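Local coordinates for VgrG protein (Vibrio cholerae, PDB 4DTD) that probably cross-links host actin covalently as a VgrG effector delivered by the type VI secretion spike, at residues 20-25 with 97-102; 25-30 with 361-366; 29-34 with 166-171; 89-94 with 109-114. All coordinates share one frame; numbering follows the deposited sequence.

Contact 1 (20-25 with 97-102); sequences FPKSSI and EMDDKA
Here the start of strand 23-30 pairs with the last residue of strand 84-97 through an antiparallel beta bridge between Ser-24 and Glu-97, just ahead of helix 101-124. The two residues form a non-hydrogen-bonded pair whose side chains diverge. Next to it, Met-98 N donates to Ser-23 O at 3.2 Å. From Glu-97 to Asp-100 the chain makes a type I beta turn, and Asp-100 then serves as the N-cap of the helix: its OD1 accepts a weak bond from Ala-103 N, a role that suits a short carboxylate.

The side chains of Lys-22 and Glu-97 cross at about a right angle, and beyond the glutamate Lys-22 CE lies 3.7 Å from Asp-99 OD2, although the two charges do not close into a salt bridge. Pro-21 packs its CG 3.3 Å from Glu-97 OE1. On the inner side, Ile-25 CB lies 3.7 Å from CG of Met-98, a selenomethionine, whose flexible chain can lie across a branched one. Strand 173-180 backs both through Val-177.

Glutamate is long enough to bend at chi2 (-75°) and turn its carboxylate back onto the backbone of Lys-22 and Ser-23. There Glu-97 OE1 accepts two backbone N-H groups from opposite faces of its plane, both on the syn side: Lys-22 N at 2.8 Å, nearly straight at 162°, and Ser-23 N at 3.0 Å, more bent at 138°.

Contact 2 (25-30 with 361-366); sequences IGIENE and SYLPKT
Ile-27 and Leu-363 are the closest residues of the two backbones, with their CA atoms 6.8 Å apart. Segment 25-30 is extended beta strand; segment 361-366, the last modelled part of the chain, has no regular structure but runs in broadly the same direction. The gap is too wide for backbone pairing, and side chains fill it. Ile-25, Ile-27 and Asn-29, alternate residues of the strand, all turn toward the loop.

Ile-27 is central. Its CG1 sits between the backbone N and the carbonyl carbon (chi1 67°), which carries CD1 outward to meet Pro-364 tip to tip, 3.6 Å from its CD, and to lie 3.4 Å from Tyr-362 O. The CG2 branch touches the same carbonyl oxygen and goes on to Leu-363 CD2, at 3.8 Å. A beta-branched residue suits this place because two arms can straddle one carbonyl and still reach the residues after it.

The loop is thereby laid over one face of strands 23-30 and 84-97, beside helix 101-124: Met-111 of that helix touches both Ile-27 and Pro-364, and Val-104 touches Tyr-362.

Tyr-362 receives Ile-25 obliquely. CG2 of the isoleucine is 3.7 Å from CE1 of the ring, while its CD1 stands 4.3 Å above one ring face, offset toward the rim. The aromatic ring thus gives the strand an apolar surface, and its hydroxyl is bonded to Met-98 O. At the far end Asn-29 OD1 passes 4.0 Å from Pro-364 CG; its ND2 donates to Thr-169 O and its OD1 accepts from Gln-173 NE2.

Contact 3 (29-34 with 166-171); sequences NELAGL and ITMTPS
Asn-29 ND2 donates to Thr-169 O at 2.8 Å, the main polar link between strand 23-30 and the loop that leads into strand 173-180. The bond is bent (143°), and the carbonyl oxygen lies 19° out of the amide plane. Thr-169 answers with a weak bond of its own, OG1 to Glu-30 O at 3.3 Å; within the strand segment Glu-30 O also takes a weak bond from Asn-29 ND2. A threonine fits here because its hydroxyl serves the strand while CG2 rests 4.0 Å from Ala-32 CB.

Packing continues on the inner side. Leu-31 and Met-168, a selenomethionine, lie side by side, pointing the same way, with CD2 3.6 Å from CE. Farther along, Ile-166 crosses Leu-34 at about a right angle, CG1 to CD2 at 3.8 Å, and its CD1 comes within 3.4 Å of Gly-33 O. Gly-33 has a positive phi (108°), a backbone shape natural to glycine, and the lack of a side chain lets Ile-166 close in. Phe-118 of helix 101-124 touches both leucines.

One firm bond and one weak one therefore hold the loop at Thr-169, whereas at the Ile-166 end the fit depends on apolar shape.

Contact 4 (89-94 with 109-114); sequences VELVSY and QAMLWL
Met-111, a selenomethionine in helix 101-124, and Leu-91, in strand 84-97, have by far the most surface buried here; Leu-114, about one helical turn beyond Met-111, adds a smaller share. The strand and helix segments run nearly antiparallel, at 159°, with their axes 10.6 Å apart, a spacing that only side chains can bridge.

Met-111 does so with its full length. The chain stays extended beyond CG (chi2 -168°, chi3 173°), so that its terminal methyl arrives at the strand backbone itself. There CE is 3.8 Å from both Leu-91 CB and Leu-91 O, and 4.0 Å from Ser-93 CB. An unbranched side chain is apt for this reach, since it can slip between its neighbours down to the main chain.

Leu-91 points toward the helix and slides past Met-111 in the opposite direction, its CD2 4.2 Å from Met-111 CG. The two branches divide the work: CD1 meets Leu-114 CD2, also at 4.2 Å, where the leucines cross at a slant. Ser-93 meets the methyl with its backbone N and its small CB. Its hydroxyl instead bonds to Ile-27 N on the neighbouring strand, so the polar group is satisfied between the strands and does not disturb the apolar layer.

Phe-58 of strand 56-68 touches both Met-111 and Leu-114 and extends this layer. The whole is a helix packed on antiparallel strands, the layered packing of alpha+beta folds, with the helix following its strand after a short turn and running back along it.

How the contacts relate
From the N terminus, strand 23-30 enters contact 1, then contact 2, and its end enters contact 3. Contact 1 closes a loop of 71 residues just before helix 101-124. Contact 4 closes the short loop from 89-94 to 109-114, whose span straddles 97-102, so contacts 1 and 4 cross. Contact 3 spans 131 residues and contact 2 some 330, reaching the last modelled residues; contact 4 lies within both spans, and contact 1 crosses both. Contacts 1 and 2 share Ile-25, while Thr-366 packs on Thr-167 between contacts 2 and 3. Backbone bonds such as Leu-31 N to Val-89 O tie contact 3 to contact 4. Together they join strands 23-30 and 84-97, helix 101-124 and the C-terminal loop.

Contact 1 (20-25 with 97-102)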
loop_
_atom_site.group_PDB
_atom_site.type_symbol
_atom_site.label_atom_id
_atom_site.label_comp_id
_atom_site.label_asym_id
_atom_site.label_seq_id
_atom_site.Cartn_x
_atom_site.Cartn_y
_atom_site.Cartn_z
ATOM N N PHE A 20 2.004 -3.997 16.516
ATOM C CA PHE A 20 0.631 -4.037 17.052
ATOM C C PHE A 20 0.318 -5.442 17.626
ATOM O O PHE A 20 0.897 -6.429 17.163
ATOM C CB PHE A 20 -0.408 -3.661 15.975
ATOM C CG PHE A 20 -0.221 -2.284 15.397
ATOM C CD1 PHE A 20 -0.731 -1.164 16.045
ATOM C CD2 PHE A 20 0.486 -2.099 14.214
ATOM C CE1 PHE A 20 -0.553 0.113 15.510
ATOM C CE2 PHE A 20 0.677 -0.819 13.689
ATOM C CZ PHE A 20 0.154 0.277 14.343
ATOM N N PRO A 21 -0.605 -5.561 18.610
ATOM C CA PRO A 21 -0.903 -6.888 19.176
ATOM C C PRO A 21 -1.390 -7.951 18.186
ATOM O O PRO A 21 -0.849 -9.054 18.203
ATOM C CB PRO A 21 -1.924 -6.583 20.284
ATOM C CG PRO A 21 -2.476 -5.249 19.951
ATOM C CD PRO A 21 -1.364 -4.502 19.307
ATOM N N LYS A 22 -2.385 -7.636 17.324
ATOM C CA LYS A 22 -2.869 -8.623 16.349
ATOM C C LYS A 22 -2.926 -8.193 14.862
ATOM O O LYS A 22 -2.313 -8.857 14.017
ATOM C CB LYS A 22 -4.125 -9.395 16.829
ATOM C CG LYS A 22 -5.474 -8.678 16.698
ATOM C CD LYS A 22 -6.550 -9.656 16.211
ATOM C CE LYS A 22 -7.932 -9.054 16.135
ATOM N NZ LYS A 22 -8.964 -10.088 15.851
ATOM N N SER A 23 -3.661 -7.112 14.543
ATOM C CA SER A 23 -3.799 -6.654 13.161
ATOM C C SER A 23 -3.889 -5.130 13.018
ATOM O O SER A 23 -4.512 -4.461 13.845
ATOM C CB SER A 23 -4.961 -7.360 12.462
ATOM O OG SER A 23 -6.160 -7.277 13.214
ATOM N N SER A 24 -3.252 -4.591 11.969
ATOM C CA SER A 24 -3.228 -3.156 11.696
ATOM C C SER A 24 -3.997 -2.745 10.431
ATOM O O SER A 24 -3.954 -3.438 9.428
ATOM C CB SER A 24 -1.789 -2.667 11.601
ATOM O OG SER A 24 -1.129 -3.257 10.491
ATOM N N ILE A 25 -4.637 -1.576 10.478
ATOM C CA ILE A 25 -5.347 -0.958 9.351
ATOM C C ILE A 25 -4.749 0.425 9.030
ATOM O O ILE A 25 -4.629 1.264 9.927
ATOM C CB ILE A 25 -6.896 -0.914 9.567
ATOM C CG1 ILE A 25 -7.645 -0.294 8.370
ATOM C CG2 ILE A 25 -7.303 -0.257 10.889
ATOM C CD1 ILE A 25 -8.042 -1.244 7.299
ATOM N N GLU A 97 -4.541 -0.234 15.368
ATOM C CA GLU A 97 -5.178 -1.534 15.578
ATOM C C GLU A 97 -6.571 -1.466 14.969
ATOM O O GLU A 97 -7.209 -0.424 15.065
ATOM C CB GLU A 97 -5.245 -1.870 17.076
ATOM C CG GLU A 97 -4.253 -2.940 17.503
ATOM C CD GLU A 97 -4.584 -4.379 17.124
ATOM O OE1 GLU A 97 -3.636 -5.146 16.832
ATOM O OE2 GLU A 97 -5.783 -4.746 17.131
HETATM N N MSE A 98 -7.019 -2.544 14.304
HETATM C CA MSE A 98 -8.326 -2.592 13.643
HETATM C C MSE A 98 -9.503 -2.499 14.590
HETATM O O MSE A 98 -10.577 -2.051 14.189
HETATM C CB MSE A 98 -8.452 -3.847 12.795
HETATM C CG MSE A 98 -7.434 -3.938 11.674
HETATM SE SE MSE A 98 -7.940 -5.276 10.333
HETATM C CE MSE A 98 -9.666 -4.506 9.694
ATOM N N ASP A 99 -9.305 -2.963 15.833
ATOM C CA ASP A 99 -10.277 -3.025 16.933
ATOM C C ASP A 99 -10.308 -1.700 17.734
ATOM O O ASP A 99 -11.155 -1.515 18.619
ATOM C CB ASP A 99 -9.911 -4.204 17.875
ATOM C CG ASP A 99 -9.872 -5.605 17.250
ATOM O OD1 ASP A 99 -9.616 -5.714 16.017
ATOM O OD2 ASP A 99 -10.021 -6.599 18.004
ATOM N N ASP A 100 -9.369 -0.792 17.429
ATOM C CA ASP A 100 -9.247 0.486 18.112
ATOM C C ASP A 100 -10.216 1.495 17.483
ATOM O O ASP A 100 -9.841 2.240 16.582
ATOM C CB ASP A 100 -7.776 0.949 18.055
ATOM C CG ASP A 100 -7.340 1.975 19.078
ATOM O OD1 ASP A 100 -8.223 2.623 19.690
ATOM O OD2 ASP A 100 -6.113 2.189 19.212
ATOM N N LYS A 101 -11.475 1.476 17.930
ATOM C CA LYS A 101 -12.536 2.360 17.445
ATOM C C LYS A 101 -12.155 3.855 17.571
ATOM O O LYS A 101 -12.339 4.614 16.614
ATOM C CB LYS A 101 -13.853 2.061 18.181
ATOM C CG LYS A 101 -15.105 2.714 17.569
ATOM C CD LYS A 101 -16.361 2.500 18.436
ATOM C CE LYS A 101 -17.233 1.331 18.005
ATOM N NZ LYS A 101 -16.677 0.010 18.414
ATOM N N ALA A 102 -11.582 4.250 18.728
ATOM C CA ALA A 102 -11.160 5.614 19.026
ATOM C C ALA A 102 -10.116 6.147 18.034
ATOM O O ALA A 102 -10.250 7.285 17.574
ATOM C CB ALA A 102 -10.633 5.707 20.456
#

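Contact 2 (25-30 with 361-366)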
loop_
_atom_site.group_PDB
_atom_site.type_symbol
_atom_site.label_atom_id
_atom_site.label_comp_id
_atom_site.label_asym_id
_atom_site.label_seq_id
_atom_site.Cartn_x
_atom_site.Cartn_y
_atom_site.Cartn_z
ATOM N N ILE A 25 -4.637 -1.576 10.478
ATOM C CA ILE A 25 -5.347 -0.958 9.351
ATOM C C ILE A 25 -4.749 0.425 9.030
ATOM O O ILE A 25 -4.629 1.264 9.927
ATOM C CB ILE A 25 -6.896 -0.914 9.567
ATOM C CG1 ILE A 25 -7.645 -0.294 8.370
ATOM C CG2 ILE A 25 -7.303 -0.257 10.889
ATOM C CD1 ILE A 25 -8.042 -1.244 7.299
ATOM N N GLY A 26 -4.393 0.628 7.759
ATOM C CA GLY A 26 -3.876 1.878 7.206
ATOM C C GLY A 26 -4.708 2.332 6.018
ATOM O O GLY A 26 -4.798 1.605 5.030
ATOM N N ILE A 27 -5.340 3.531 6.094
ATOM C CA ILE A 27 -6.180 4.073 5.005
ATOM C C ILE A 27 -5.484 5.142 4.147
ATOM O O ILE A 27 -4.491 5.746 4.579
ATOM C CB ILE A 27 -7.603 4.473 5.463
ATOM C CG1 ILE A 27 -7.562 5.685 6.433
ATOM C CG2 ILE A 27 -8.342 3.249 6.063
ATOM C CD1 ILE A 27 -8.803 6.461 6.527
ATOM N N GLU A 28 -6.007 5.352 2.921
ATOM C CA GLU A 28 -5.460 6.260 1.917
ATOM C C GLU A 28 -6.577 6.968 1.187
ATOM O O GLU A 28 -7.507 6.318 0.716
ATOM C CB GLU A 28 -4.638 5.474 0.874
ATOM C CG GLU A 28 -3.389 4.763 1.384
ATOM C CD GLU A 28 -2.776 3.787 0.390
ATOM O OE1 GLU A 28 -2.785 2.565 0.672
ATOM O OE2 GLU A 28 -2.296 4.243 -0.674
ATOM N N ASN A 29 -6.470 8.284 1.024
ATOM C CA ASN A 29 -7.480 9.024 0.287
ATOM C C ASN A 29 -6.885 10.107 -0.567
ATOM O O ASN A 29 -6.445 11.132 -0.027
ATOM C CB ASN A 29 -8.494 9.628 1.249
ATOM C CG ASN A 29 -9.917 9.620 0.761
ATOM O OD1 ASN A 29 -10.813 9.240 1.502
ATOM N ND2 ASN A 29 -10.168 10.010 -0.494
ATOM N N GLU A 30 -6.884 9.906 -1.902
ATOM C CA GLU A 30 -6.428 10.926 -2.877
ATOM C C GLU A 30 -7.545 11.953 -2.934
ATOM O O GLU A 30 -8.694 11.551 -3.025
ATOM C CB GLU A 30 -6.165 10.381 -4.309
ATOM C CG GLU A 30 -5.810 8.909 -4.440
ATOM C CD GLU A 30 -6.357 8.190 -5.667
ATOM O OE1 GLU A 30 -6.759 8.858 -6.649
ATOM O OE2 GLU A 30 -6.432 6.941 -5.617
ATOM N N SER A 361 -16.400 1.298 6.738
ATOM C CA SER A 361 -16.502 1.974 8.035
ATOM C C SER A 361 -15.152 2.532 8.533
ATOM O O SER A 361 -15.159 3.366 9.439
ATOM C CB SER A 361 -17.108 1.040 9.082
ATOM O OG SER A 361 -16.249 -0.057 9.361
ATOM N N TYR A 362 -14.008 2.078 7.959
ATOM C CA TYR A 362 -12.661 2.580 8.293
ATOM C C TYR A 362 -12.294 3.873 7.518
ATOM O O TYR A 362 -11.265 4.490 7.805
ATOM C CB TYR A 362 -11.585 1.505 8.038
ATOM C CG TYR A 362 -11.637 0.352 9.016
ATOM C CD1 TYR A 362 -10.903 0.382 10.201
ATOM C CD2 TYR A 362 -12.433 -0.763 8.768
ATOM C CE1 TYR A 362 -10.976 -0.661 11.123
ATOM C CE2 TYR A 362 -12.497 -1.821 9.672
ATOM C CZ TYR A 362 -11.771 -1.765 10.852
ATOM O OH TYR A 362 -11.832 -2.812 11.742
ATOM N N LEU A 363 -13.114 4.263 6.534
ATOM C CA LEU A 363 -12.847 5.419 5.691
ATOM C C LEU A 363 -13.697 6.627 6.051
ATOM O O LEU A 363 -14.875 6.457 6.397
ATOM C CB LEU A 363 -13.100 5.097 4.216
ATOM C CG LEU A 363 -12.437 3.900 3.587
ATOM C CD1 LEU A 363 -13.092 3.641 2.261
ATOM C CD2 LEU A 363 -10.946 4.117 3.393
ATOM N N PRO A 364 -13.139 7.861 5.898
ATOM C CA PRO A 364 -13.946 9.057 6.158
ATOM C C PRO A 364 -15.000 9.222 5.077
ATOM O O PRO A 364 -14.710 9.035 3.891
ATOM C CB PRO A 364 -12.918 10.192 6.146
ATOM C CG PRO A 364 -11.813 9.703 5.300
ATOM C CD PRO A 364 -11.771 8.218 5.454
ATOM N N LYS A 365 -16.232 9.514 5.491
ATOM C CA LYS A 365 -17.346 9.708 4.565
ATOM C C LYS A 365 -17.857 11.153 4.623
ATOM O O LYS A 365 -18.343 11.610 5.672
ATOM C CB LYS A 365 -18.473 8.683 4.833
ATOM C CG LYS A 365 -18.759 7.707 3.667
ATOM C CD LYS A 365 -17.648 6.665 3.373
ATOM C CE LYS A 365 -17.384 5.667 4.486
ATOM N NZ LYS A 365 -18.529 4.750 4.746
ATOM N N THR A 366 -17.711 11.877 3.496
ATOM C CA THR A 366 -18.150 13.273 3.351
ATOM C C THR A 366 -19.673 13.400 3.241
ATOM O O THR A 366 -20.330 12.579 2.601
ATOM C CB THR A 366 -17.414 13.975 2.199
ATOM O OG1 THR A 366 -17.304 13.084 1.082
ATOM C CG2 THR A 366 -16.035 14.487 2.612
#

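Contact 3 (29-34 with 166-171)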
loop_
_atom_site.group_PDB
_atom_site.type_symbol
_atom_site.label_atom_id
_atom_site.label_comp_id
_atom_site.label_asym_id
_atom_site.label_seq_id
_atom_site.Cartn_x
_atom_site.Cartn_y
_atom_site.Cartn_z
ATOM N N ASN A 29 -6.470 8.284 1.024
ATOM C CA ASN A 29 -7.480 9.024 0.287
ATOM C C ASN A 29 -6.885 10.107 -0.567
ATOM O O ASN A 29 -6.445 11.132 -0.027
ATOM C CB ASN A 29 -8.494 9.628 1.249
ATOM C CG ASN A 29 -9.917 9.620 0.761
ATOM O OD1 ASN A 29 -10.813 9.240 1.502
ATOM N ND2 ASN A 29 -10.168 10.010 -0.494
ATOM N N GLU A 30 -6.884 9.906 -1.902
ATOM C CA GLU A 30 -6.428 10.926 -2.877
ATOM C C GLU A 30 -7.545 11.953 -2.934
ATOM O O GLU A 30 -8.694 11.551 -3.025
ATOM C CB GLU A 30 -6.165 10.381 -4.309
ATOM C CG GLU A 30 -5.810 8.909 -4.440
ATOM C CD GLU A 30 -6.357 8.190 -5.667
ATOM O OE1 GLU A 30 -6.759 8.858 -6.649
ATOM O OE2 GLU A 30 -6.432 6.941 -5.617
ATOM N N LEU A 31 -7.220 13.252 -2.803
ATOM C CA LEU A 31 -8.206 14.337 -2.781
ATOM C C LEU A 31 -8.480 14.909 -4.162
ATOM O O LEU A 31 -7.642 14.808 -5.061
ATOM C CB LEU A 31 -7.780 15.487 -1.844
ATOM C CG LEU A 31 -7.400 15.148 -0.419
ATOM C CD1 LEU A 31 -7.060 16.400 0.355
ATOM C CD2 LEU A 31 -8.481 14.326 0.272
ATOM N N ALA A 32 -9.652 15.553 -4.311
ATOM C CA ALA A 32 -10.031 16.223 -5.547
ATOM C C ALA A 32 -10.342 17.642 -5.192
ATOM O O ALA A 32 -10.879 17.918 -4.103
ATOM C CB ALA A 32 -11.242 15.556 -6.195
ATOM N N GLY A 33 -10.026 18.535 -6.119
ATOM C CA GLY A 33 -10.292 19.952 -5.918
ATOM C C GLY A 33 -9.055 20.782 -5.673
ATOM O O GLY A 33 -9.144 22.009 -5.616
ATOM N N LEU A 34 -7.888 20.123 -5.522
ATOM C CA LEU A 34 -6.656 20.848 -5.300
ATOM C C LEU A 34 -5.454 20.046 -5.670
ATOM O O LEU A 34 -5.556 18.837 -5.884
ATOM C CB LEU A 34 -6.537 21.460 -3.867
ATOM C CG LEU A 34 -6.632 20.505 -2.651
ATOM C CD1 LEU A 34 -5.401 19.672 -2.511
ATOM C CD2 LEU A 34 -6.771 21.299 -1.371
ATOM N N ILE A 166 -13.500 21.216 -0.615
ATOM C CA ILE A 166 -12.588 20.092 -0.655
ATOM C C ILE A 166 -13.239 18.939 0.045
ATOM O O ILE A 166 -13.754 19.078 1.154
ATOM C CB ILE A 166 -11.161 20.446 -0.140
ATOM C CG1 ILE A 166 -10.504 21.598 -0.961
ATOM C CG2 ILE A 166 -10.241 19.207 -0.030
ATOM C CD1 ILE A 166 -10.457 21.420 -2.483
ATOM N N THR A 167 -13.214 17.794 -0.602
ATOM C CA THR A 167 -13.856 16.610 -0.080
ATOM C C THR A 167 -12.931 15.379 -0.145
ATOM O O THR A 167 -11.959 15.372 -0.901
ATOM C CB THR A 167 -15.160 16.475 -0.916
ATOM O OG1 THR A 167 -16.323 16.442 -0.091
ATOM C CG2 THR A 167 -15.105 15.390 -1.987
HETATM N N MSE A 168 -13.269 14.340 0.651
HETATM C CA MSE A 168 -12.663 13.008 0.659
HETATM C C MSE A 168 -13.211 12.340 -0.606
HETATM O O MSE A 168 -14.382 11.981 -0.644
HETATM C CB MSE A 168 -13.105 12.200 1.909
HETATM C CG MSE A 168 -12.493 12.670 3.235
HETATM SE SE MSE A 168 -10.546 12.935 3.118
HETATM C CE MSE A 168 -10.496 14.834 3.184
ATOM N N THR A 169 -12.415 12.256 -1.659
ATOM C CA THR A 169 -12.839 11.656 -2.929
ATOM C C THR A 169 -13.097 10.142 -2.754
ATOM O O THR A 169 -12.190 9.429 -2.327
ATOM C CB THR A 169 -11.779 11.935 -4.014
ATOM O OG1 THR A 169 -11.320 13.273 -3.887
ATOM C CG2 THR A 169 -12.291 11.736 -5.398
ATOM N N PRO A 170 -14.309 9.628 -3.061
ATOM C CA PRO A 170 -14.545 8.170 -2.914
ATOM C C PRO A 170 -13.735 7.301 -3.881
ATOM O O PRO A 170 -13.356 6.185 -3.522
ATOM C CB PRO A 170 -16.050 8.011 -3.147
ATOM C CG PRO A 170 -16.452 9.220 -3.919
ATOM C CD PRO A 170 -15.519 10.334 -3.531
ATOM N N SER A 171 -13.461 7.793 -5.094
ATOM C CA SER A 171 -12.656 7.032 -6.061
ATOM C C SER A 171 -11.172 7.022 -5.641
ATOM O O SER A 171 -10.420 6.135 -6.044
ATOM C CB SER A 171 -12.827 7.569 -7.482
ATOM O OG SER A 171 -12.468 8.938 -7.597
#

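Contact 4 (89-94 with 109-114)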
loop_
_atom_site.group_PDB
_atom_site.type_symbol
_atom_site.label_atom_id
_atom_site.label_comp_id
_atom_site.label_asym_id
_atom_site.label_seq_id
_atom_site.Cartn_x
_atom_site.Cartn_y
_atom_site.Cartn_z
ATOM N N VAL A 89 -3.000 15.489 -4.077
ATOM C CA VAL A 89 -2.701 15.280 -2.676
ATOM C C VAL A 89 -3.341 13.988 -2.200
ATOM O O VAL A 89 -4.501 13.711 -2.472
ATOM C CB VAL A 89 -3.138 16.505 -1.817
ATOM C CG1 VAL A 89 -2.978 16.230 -0.302
ATOM C CG2 VAL A 89 -2.361 17.746 -2.225
ATOM N N GLU A 90 -2.593 13.215 -1.466
ATOM C CA GLU A 90 -3.115 12.000 -0.891
ATOM C C GLU A 90 -2.900 12.041 0.614
ATOM O O GLU A 90 -1.815 12.390 1.062
ATOM C CB GLU A 90 -2.427 10.779 -1.519
ATOM C CG GLU A 90 -3.330 9.551 -1.526
ATOM C CD GLU A 90 -2.646 8.200 -1.530
ATOM O OE1 GLU A 90 -1.400 8.155 -1.405
ATOM O OE2 GLU A 90 -3.363 7.179 -1.640
ATOM N N LEU A 91 -3.921 11.671 1.386
ATOM C CA LEU A 91 -3.884 11.575 2.856
ATOM C C LEU A 91 -3.649 10.085 3.199
ATOM O O LEU A 91 -4.447 9.222 2.823
ATOM C CB LEU A 91 -5.219 12.069 3.428
ATOM C CG LEU A 91 -5.403 13.591 3.719
ATOM C CD1 LEU A 91 -4.543 14.492 2.887
ATOM C CD2 LEU A 91 -6.849 13.987 3.700
ATOM N N VAL A 92 -2.482 9.787 3.818
ATOM C CA VAL A 92 -2.051 8.426 4.150
ATOM C C VAL A 92 -1.965 8.254 5.679
ATOM O O VAL A 92 -1.093 8.832 6.329
ATOM C CB VAL A 92 -0.738 8.049 3.390
ATOM C CG1 VAL A 92 -0.252 6.662 3.794
ATOM C CG2 VAL A 92 -0.948 8.111 1.881
ATOM N N SER A 93 -2.889 7.482 6.248
ATOM C CA SER A 93 -2.936 7.294 7.686
ATOM C C SER A 93 -1.755 6.514 8.270
ATOM O O SER A 93 -1.138 5.700 7.589
ATOM C CB SER A 93 -4.262 6.675 8.112
ATOM O OG SER A 93 -4.255 5.273 7.900
ATOM N N TYR A 94 -1.441 6.780 9.538
ATOM C CA TYR A 94 -0.434 6.002 10.230
ATOM C C TYR A 94 -1.241 4.829 10.752
ATOM O O TYR A 94 -2.339 5.065 11.280
ATOM C CB TYR A 94 0.205 6.791 11.360
ATOM C CG TYR A 94 1.186 7.840 10.881
ATOM C CD1 TYR A 94 2.510 7.514 10.621
ATOM C CD2 TYR A 94 0.797 9.171 10.733
ATOM C CE1 TYR A 94 3.436 8.491 10.255
ATOM C CE2 TYR A 94 1.706 10.150 10.339
ATOM C CZ TYR A 94 3.028 9.810 10.116
ATOM O OH TYR A 94 3.934 10.775 9.742
ATOM N N GLN A 109 -12.170 11.751 11.378
ATOM C CA GLN A 109 -12.569 13.105 11.774
ATOM C C GLN A 109 -11.494 14.142 11.465
ATOM O O GLN A 109 -11.818 15.254 11.042
ATOM C CB GLN A 109 -12.992 13.128 13.252
ATOM C CG GLN A 109 -14.336 12.451 13.472
ATOM C CD GLN A 109 -14.708 12.383 14.924
ATOM O OE1 GLN A 109 -14.468 11.380 15.608
ATOM N NE2 GLN A 109 -15.342 13.439 15.418
ATOM N N ALA A 110 -10.210 13.751 11.619
ATOM C CA ALA A 110 -9.046 14.575 11.336
ATOM C C ALA A 110 -8.938 14.837 9.833
ATOM O O ALA A 110 -8.627 15.963 9.420
ATOM C CB ALA A 110 -7.798 13.884 11.840
HETATM N N MSE A 111 -9.240 13.812 9.022
HETATM C CA MSE A 111 -9.239 13.905 7.560
HETATM C C MSE A 111 -10.349 14.817 7.115
HETATM O O MSE A 111 -10.083 15.693 6.304
HETATM C CB MSE A 111 -9.351 12.523 6.903
HETATM C CG MSE A 111 -8.061 11.724 7.019
HETATM SE SE MSE A 111 -8.001 10.114 5.893
HETATM C CE MSE A 111 -6.137 9.581 6.185
ATOM N N LEU A 112 -11.567 14.684 7.704
ATOM C CA LEU A 112 -12.717 15.538 7.368
ATOM C C LEU A 112 -12.476 16.985 7.743
ATOM O O LEU A 112 -12.875 17.884 6.995
ATOM C CB LEU A 112 -14.020 15.039 8.005
ATOM C CG LEU A 112 -14.542 13.657 7.574
ATOM C CD1 LEU A 112 -15.649 13.220 8.464
ATOM C CD2 LEU A 112 -15.018 13.660 6.131
ATOM N N TRP A 113 -11.803 17.207 8.889
ATOM C CA TRP A 113 -11.433 18.541 9.357
ATOM C C TRP A 113 -10.405 19.153 8.408
ATOM O O TRP A 113 -10.514 20.340 8.115
ATOM C CB TRP A 113 -10.882 18.541 10.811
ATOM C CG TRP A 113 -10.141 19.817 11.124
ATOM C CD1 TRP A 113 -10.691 21.054 11.307
ATOM C CD2 TRP A 113 -8.718 20.018 11.026
ATOM N NE1 TRP A 113 -9.696 22.011 11.371
ATOM C CE2 TRP A 113 -8.480 21.408 11.172
ATOM C CE3 TRP A 113 -7.622 19.163 10.799
ATOM C CZ2 TRP A 113 -7.184 21.946 11.184
ATOM C CZ3 TRP A 113 -6.344 19.700 10.782
ATOM C CH2 TRP A 113 -6.135 21.080 10.962
ATOM N N LEU A 114 -9.390 18.374 7.967
ATOM C CA LEU A 114 -8.375 18.915 7.050
ATOM C C LEU A 114 -8.978 19.342 5.721
ATOM O O LEU A 114 -8.610 20.412 5.222
ATOM C CB LEU A 114 -7.106 18.039 6.894
ATOM C CG LEU A 114 -5.974 18.625 6.042
ATOM C CD1 LEU A 114 -5.337 19.824 6.702
ATOM C CD2 LEU A 114 -4.934 17.571 5.695
#